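Local coordinates for superoxide dismutase [Mn], mitochondrial (Saccharomyces cerevisiae, PDB 3BFR), which destroys superoxide radicals in mitochondria, using one bound manganese ion per subunit to turn them into hydrogen peroxide and molecular oxygen, at residues 87-92 with 160-165; 139-144 with 174-179. One frame throughout, in Å; residues are numbered along the deposited sequence.

How the contacts relate
Contact 1 joins the helical hairpin to the C-terminal domain, contact 2 pairs two strands within the latter, and both end at the manganese. Their segments alternate along the chain, and their centres lie about 8 Å apart. Contact 1 brings His89 to the metal from helix 66-94, whereas contact 2 brings Asp176 from the end of strand 169-176; His34 and His180 complete the protein ligands. One water, bound to the metal, belongs to both contacts. The contacts also join directly: Asn161 O lies 2.7 Å from Trp178 NE1 and Asn161 N lies 2.7 Å from Ser139 O, both probable hydrogen bonds. Both contacts also reach the second subunit of the tetramer.

Contact 1: residues 87-92 with 160-165; sequences TNHCLF and YNQDTV. With MN3 (manganese (III) ion), chain B.
Asn88 is the hub of this contact, its side-chain amide plugged into the loop that follows strand 153-160. Thr164 OG1 donates to Asn88 OD1 at 2.8 Å and meets that oxygen in its carbonyl plane. On the other branch, Asn88 ND2 reaches Asp163 O at 3.2 Å; the acceptor lies close to the amide plane of Asn88, but the donor stands well above the carbonyl plane of Asp163. A second, weak bond runs from Asn88 ND2 to Gln162 OE1 at 3.4 Å, almost straight at 169°. The threonine hydroxyl owes its position to a first torsion of -166°, which sets OG1 opposite the backbone N and faces it to the helix.

The loop turns through a type II' beta turn from Tyr160 to Asp163, closed by Asp163 N bonding to Tyr160 O, and this presents Gln162 to the active site of the iron/manganese superoxide dismutase fold, where helical hairpin and C-terminal domain meet. The Gln162 chain bends at chi2 (-59°), bringing its amide beside the His89 ring: Gln162 NE2 sits in the ring plane, at the edge, 3.5 Å from His89 CE1. That same NE2 donates to the water on the manganese, while OE1 takes its main bond from Trp141 NE1. His89 NE2 binds the metal at 2.1 Å, and its ND1 is held by Gly85 O, so both ring nitrogens are engaged.

Away from Asn88 the fit slackens: Thr87 CG2 and Thr164 OG1 are 4.4 Å apart, on a flank where Ile73 of a third subunit packs against both threonines. Looser still is Asp163, partly exposed, which turns its CB from the helical segment; its OD1 forms a salt bridge with Lys80 further back on the same helix.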
loop_
_atom_site.group_PDB
_atom_site.type_symbol
_atom_site.label_atom_id
_atom_site.label_comp_id
_atom_site.label_asym_id
_atom_site.label_seq_id
_atom_site.Cartn_x
_atom_site.Cartn_y
_atom_site.Cartn_z
ATOM N N THR A 87 5.148 19.541 4.428
ATOM C CA THR A 87 6.588 19.474 4.142
ATOM C C THR A 87 6.887 19.485 2.639
ATOM O O THR A 87 7.732 20.249 2.186
ATOM C CB THR A 87 7.296 18.292 4.871
ATOM O OG1 THR A 87 8.666 18.208 4.451
ATOM C CG2 THR A 87 6.644 16.976 4.567
ATOM N N ASN A 88 6.170 18.659 1.875
ATOM C CA ASN A 88 6.412 18.539 0.439
ATOM C C ASN A 88 6.260 19.853 -0.304
ATOM O O ASN A 88 7.069 20.159 -1.175
ATOM C CB ASN A 88 5.517 17.468 -0.206
ATOM C CG ASN A 88 5.950 16.055 0.130
ATOM O OD1 ASN A 88 7.088 15.815 0.537
ATOM N ND2 ASN A 88 5.034 15.104 -0.041
ATOM N N HIS A 89 5.229 20.629 0.034
ATOM C CA HIS A 89 5.000 21.902 -0.653
ATOM C C HIS A 89 6.009 22.974 -0.236
ATOM O O HIS A 89 6.387 23.817 -1.049
ATOM C CB HIS A 89 3.557 22.383 -0.484
ATOM C CG HIS A 89 2.565 21.553 -1.237
ATOM N ND1 HIS A 89 2.034 20.391 -0.726
ATOM C CD2 HIS A 89 2.038 21.696 -2.476
ATOM C CE1 HIS A 89 1.215 19.854 -1.613
ATOM N NE2 HIS A 89 1.198 20.629 -2.683
ATOM N N CYS A 90 6.439 22.933 1.022
ATOM C CA CYS A 90 7.522 23.798 1.485
ATOM C C CYS A 90 8.780 23.554 0.662
ATOM O O CYS A 90 9.377 24.501 0.157
ATOM C CB CYS A 90 7.812 23.574 2.966
ATOM S SG CYS A 90 6.639 24.358 4.094
ATOM N N LEU A 91 9.164 22.283 0.526
ATOM C CA LEU A 91 10.284 21.886 -0.334
ATOM C C LEU A 91 10.074 22.361 -1.770
ATOM O O LEU A 91 10.995 22.897 -2.396
ATOM C CB LEU A 91 10.479 20.361 -0.315
ATOM C CG LEU A 91 10.971 19.657 0.957
ATOM C CD1 LEU A 91 10.777 18.147 0.845
ATOM C CD2 LEU A 91 12.442 19.991 1.259
ATOM N N PHE A 92 8.848 22.180 -2.272
ATOM C CA PHE A 92 8.475 22.545 -3.640
ATOM C C PHE A 92 8.738 24.022 -3.962
ATOM O O PHE A 92 9.453 24.315 -4.919
ATOM C CB PHE A 92 7.004 22.162 -3.912
ATOM C CG PHE A 92 6.598 22.234 -5.368
ATOM C CD1 PHE A 92 7.304 21.533 -6.346
ATOM C CD2 PHE A 92 5.479 22.973 -5.753
ATOM C CE1 PHE A 92 6.920 21.587 -7.691
ATOM C CE2 PHE A 92 5.086 23.034 -7.092
ATOM C CZ PHE A 92 5.808 22.342 -8.064
ATOM N N TYR A 160 3.703 8.393 -3.490
ATOM C CA TYR A 160 2.297 8.568 -3.809
ATOM C C TYR A 160 1.629 9.461 -2.789
ATOM O O TYR A 160 2.044 9.508 -1.622
ATOM C CB TYR A 160 1.589 7.216 -3.911
ATOM C CG TYR A 160 1.777 6.581 -5.269
ATOM C CD1 TYR A 160 0.775 6.655 -6.235
ATOM C CD2 TYR A 160 2.967 5.931 -5.599
ATOM C CE1 TYR A 160 0.947 6.088 -7.494
ATOM C CE2 TYR A 160 3.151 5.364 -6.862
ATOM C CZ TYR A 160 2.134 5.444 -7.798
ATOM O OH TYR A 160 2.306 4.879 -9.040
ATOM N N ASN A 161 0.604 10.177 -3.250
ATOM C CA ASN A 161 -0.220 11.027 -2.398
ATOM C C ASN A 161 0.646 12.114 -1.765
ATOM O O ASN A 161 1.288 12.864 -2.492
ATOM C CB ASN A 161 -0.984 10.166 -1.387
ATOM C CG ASN A 161 -1.768 9.050 -2.066
ATOM O OD1 ASN A 161 -1.686 7.881 -1.681
ATOM N ND2 ASN A 161 -2.503 9.406 -3.104
ATOM N N GLN A 162 0.680 12.197 -0.436
ATOM C CA GLN A 162 1.610 13.115 0.240
ATOM C C GLN A 162 2.699 12.393 1.031
ATOM O O GLN A 162 3.257 12.951 1.984
ATOM C CB GLN A 162 0.874 14.131 1.132
ATOM C CG GLN A 162 -0.068 15.092 0.397
ATOM C CD GLN A 162 0.620 15.945 -0.656
ATOM O OE1 GLN A 162 1.852 16.011 -0.725
ATOM N NE2 GLN A 162 -0.176 16.606 -1.485
ATOM N N ASP A 163 3.006 11.158 0.638
ATOM C CA ASP A 163 4.141 10.444 1.202
ATOM C C ASP A 163 5.413 11.218 0.855
ATOM O O ASP A 163 5.482 11.891 -0.177
ATOM C CB ASP A 163 4.228 9.008 0.676
ATOM C CG ASP A 163 3.075 8.120 1.155
ATOM O OD1 ASP A 163 2.233 8.575 1.961
ATOM O OD2 ASP A 163 3.008 6.954 0.707
ATOM N N THR A 164 6.412 11.135 1.727
ATOM C CA THR A 164 7.634 11.905 1.536
ATOM C C THR A 164 8.890 11.051 1.729
ATOM O O THR A 164 8.802 9.868 2.070
ATOM C CB THR A 164 7.658 13.167 2.459
ATOM O OG1 THR A 164 8.686 14.068 2.021
ATOM C CG2 THR A 164 7.885 12.789 3.920
ATOM N N VAL A 165 10.051 11.658 1.492
ATOM C CA VAL A 165 11.336 11.011 1.770
ATOM C C VAL A 165 11.831 11.368 3.171
ATOM O O VAL A 165 11.937 12.548 3.527
ATOM C CB VAL A 165 12.414 11.340 0.697
ATOM C CG1 VAL A 165 12.115 10.599 -0.589
ATOM C CG2 VAL A 165 12.501 12.833 0.435
HETATM MN MN MN3 B . 0.444 20.013 -4.596
HETATM O O HOH W 1 0.433 17.922 -4.065
#

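Contact 2: residues 139-144 with 174-179; sequences SGWAFI and AIDAWE. With MN3 (manganese (III) ion), chain B.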
loop_
_atom_site.group_PDB
_atom_site.type_symbol
_atom_site.label_atom_id
_atom_site.label_comp_id
_atom_site.label_asym_id
_atom_site.label_seq_id
_atom_site.Cartn_x
_atom_site.Cartn_y
_atom_site.Cartn_z
ATOM N N SER A 139 -1.991 10.324 -7.724
ATOM C CA SER A 139 -1.400 11.537 -7.164
ATOM C C SER A 139 -0.061 11.180 -6.537
ATOM O O SER A 139 0.072 10.129 -5.914
ATOM C CB SER A 139 -2.305 12.130 -6.084
ATOM O OG SER A 139 -3.508 12.636 -6.625
ATOM N N GLY A 140 0.926 12.055 -6.693
ATOM C CA GLY A 140 2.193 11.854 -6.002
ATOM C C GLY A 140 3.289 12.831 -6.367
ATOM O O GLY A 140 3.026 13.933 -6.857
ATOM N N TRP A 141 4.524 12.403 -6.116
ATOM C CA TRP A 141 5.703 13.246 -6.246
ATOM C C TRP A 141 6.848 12.456 -6.861
ATOM O O TRP A 141 6.868 11.227 -6.782
ATOM C CB TRP A 141 6.146 13.736 -4.855
ATOM C CG TRP A 141 5.176 14.659 -4.195
ATOM C CD1 TRP A 141 4.034 14.314 -3.531
ATOM C CD2 TRP A 141 5.267 16.089 -4.125
ATOM N NE1 TRP A 141 3.399 15.443 -3.062
ATOM C CE2 TRP A 141 4.133 16.545 -3.414
ATOM C CE3 TRP A 141 6.198 17.029 -4.589
ATOM C CZ2 TRP A 141 3.898 17.902 -3.167
ATOM C CZ3 TRP A 141 5.964 18.378 -4.345
ATOM C CH2 TRP A 141 4.826 18.800 -3.632
ATOM N N ALA A 142 7.791 13.159 -7.484
ATOM C CA ALA A 142 9.134 12.608 -7.679
ATOM C C ALA A 142 10.138 13.471 -6.924
ATOM O O ALA A 142 9.998 14.699 -6.876
ATOM C CB ALA A 142 9.503 12.509 -9.160
ATOM N N PHE A 143 11.131 12.819 -6.330
ATOM C CA PHE A 143 12.203 13.499 -5.607
ATOM C C PHE A 143 13.564 13.071 -6.145
ATOM O O PHE A 143 13.856 11.873 -6.225
ATOM C CB PHE A 143 12.171 13.165 -4.112
ATOM C CG PHE A 143 10.913 13.575 -3.403
ATOM C CD1 PHE A 143 10.810 14.834 -2.810
ATOM C CD2 PHE A 143 9.843 12.688 -3.289
ATOM C CE1 PHE A 143 9.647 15.213 -2.127
ATOM C CE2 PHE A 143 8.681 13.057 -2.614
ATOM C CZ PHE A 143 8.582 14.324 -2.031
ATOM N N ILE A 144 14.391 14.046 -6.513
ATOM C CA ILE A 144 15.815 13.792 -6.690
ATOM C C ILE A 144 16.403 13.840 -5.283
ATOM O O ILE A 144 16.216 14.823 -4.559
ATOM C CB ILE A 144 16.496 14.808 -7.644
ATOM C CG1 ILE A 144 15.739 14.863 -8.981
ATOM C CG2 ILE A 144 17.987 14.447 -7.842
ATOM C CD1 ILE A 144 16.224 15.930 -9.964
ATOM N N ALA A 174 12.102 18.505 -5.256
ATOM C CA ALA A 174 10.747 17.960 -5.201
ATOM C C ALA A 174 9.928 18.478 -6.380
ATOM O O ALA A 174 9.928 19.686 -6.659
ATOM C CB ALA A 174 10.073 18.333 -3.873
ATOM N N ILE A 175 9.257 17.563 -7.081
ATOM C CA ILE A 175 8.368 17.925 -8.188
ATOM C C ILE A 175 6.982 17.343 -7.946
ATOM O O ILE A 175 6.820 16.123 -7.829
ATOM C CB ILE A 175 8.878 17.444 -9.581
ATOM C CG1 ILE A 175 10.340 17.866 -9.839
ATOM C CG2 ILE A 175 7.935 17.928 -10.693
ATOM C CD1 ILE A 175 10.556 19.364 -10.083
ATOM N N ASP A 176 5.994 18.235 -7.879
ATOM C CA ASP A 176 4.606 17.869 -7.613
ATOM C C ASP A 176 3.965 17.284 -8.864
ATOM O O ASP A 176 3.963 17.925 -9.912
ATOM C CB ASP A 176 3.835 19.112 -7.146
ATOM C CG ASP A 176 2.533 18.775 -6.449
ATOM O OD1 ASP A 176 1.888 19.722 -5.939
ATOM O OD2 ASP A 176 2.145 17.585 -6.401
ATOM N N ALA A 177 3.436 16.064 -8.744
ATOM C CA ALA A 177 2.734 15.385 -9.845
ATOM C C ALA A 177 1.215 15.266 -9.627
ATOM O O ALA A 177 0.518 14.647 -10.434
ATOM C CB ALA A 177 3.351 13.997 -10.102
ATOM N N TRP A 178 0.710 15.842 -8.535
ATOM C CA TRP A 178 -0.736 15.955 -8.333
ATOM C C TRP A 178 -1.317 16.747 -9.494
ATOM O O TRP A 178 -0.707 17.713 -9.964
ATOM C CB TRP A 178 -1.062 16.664 -7.016
ATOM C CG TRP A 178 -0.948 15.802 -5.783
ATOM C CD1 TRP A 178 0.176 15.185 -5.312
ATOM C CD2 TRP A 178 -1.996 15.494 -4.850
ATOM N NE1 TRP A 178 -0.108 14.502 -4.150
ATOM C CE2 TRP A 178 -1.433 14.679 -3.844
ATOM C CE3 TRP A 178 -3.359 15.827 -4.769
ATOM C CZ2 TRP A 178 -2.190 14.180 -2.771
ATOM C CZ3 TRP A 178 -4.109 15.332 -3.705
ATOM C CH2 TRP A 178 -3.521 14.522 -2.720
ATOM N N GLU A 179 -2.492 16.339 -9.960
ATOM C CA GLU A 179 -3.142 17.023 -11.071
ATOM C C GLU A 179 -3.377 18.517 -10.807
ATOM O O GLU A 179 -3.277 19.320 -11.729
ATOM C CB GLU A 179 -4.425 16.298 -11.489
ATOM C CG GLU A 179 -4.142 14.922 -12.102
ATOM C CD GLU A 179 -5.399 14.180 -12.522
ATOM O OE1 GLU A 179 -6.346 14.096 -11.715
ATOM O OE2 GLU A 179 -5.432 13.668 -13.662
HETATM MN MN MN3 B . 0.444 20.013 -4.596
HETATM O O HOH W 2 -4.055 14.662 -8.220
HETATM O O HOH W 1 0.433 17.922 -4.065
#
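Strands 140-144 and 174-176 run antiparallel at 159°, with Ala142 and Ile175 as a hydrogen-bonded pair (Ala142 N to Ile175 O, 3.1 Å, and Ile175 N to Ala142 O, 3.0 Å) between two non-hydrogen-bonded pairs, Trp141 with Asp176 and Phe143 with Ala174, and with Ala177 N donating to Gly140 O at 2.9 Å past the Trp141-Asp176 pair.

In this central-to-edge pairing of the three-stranded sheet of the C-terminal domain, the side chains of Ala142 and Ile175 face helix 122-134, whereas those of the other two pairs face the metal side. There the six-membered ring of Trp141 lies against Asp176. Asp176 CA makes a CH-pi contact over one face, and the carboxylate stacks on the indole with the planes only 3° apart, Asp176 CG lying 3.6 Å from Trp141 CH2. Phe143 CE1 touches Ala174 CB at 3.6 Å. Beyond the strands, Ser139 CB sits over the face of the Trp178 five-membered ring, and the metal-bound water lies over the opposite face, toward the rim. Ser139 OG forms a hydrogen bond with OG of Ser139 in the second subunit.

Replacing Trp141 with a leucine would probably open a gap beside the Asp176 carboxylate and leave Gln162 without its indole donor.

A chi1 of -162° points Asp176 CG away from the amide nitrogen and toward the manganese, which OD1 binds at 2.0 Å. OD2 instead accepts from Trp178 N, forming an Asx turn, and from the metal-bound water at 2.9 Å. With two donors on one oxygen, the metal on the other and an indole against the flat group, the carboxylate is probably held against rotation, consistent with binding the metal through OD1 and with a fixed place for the water.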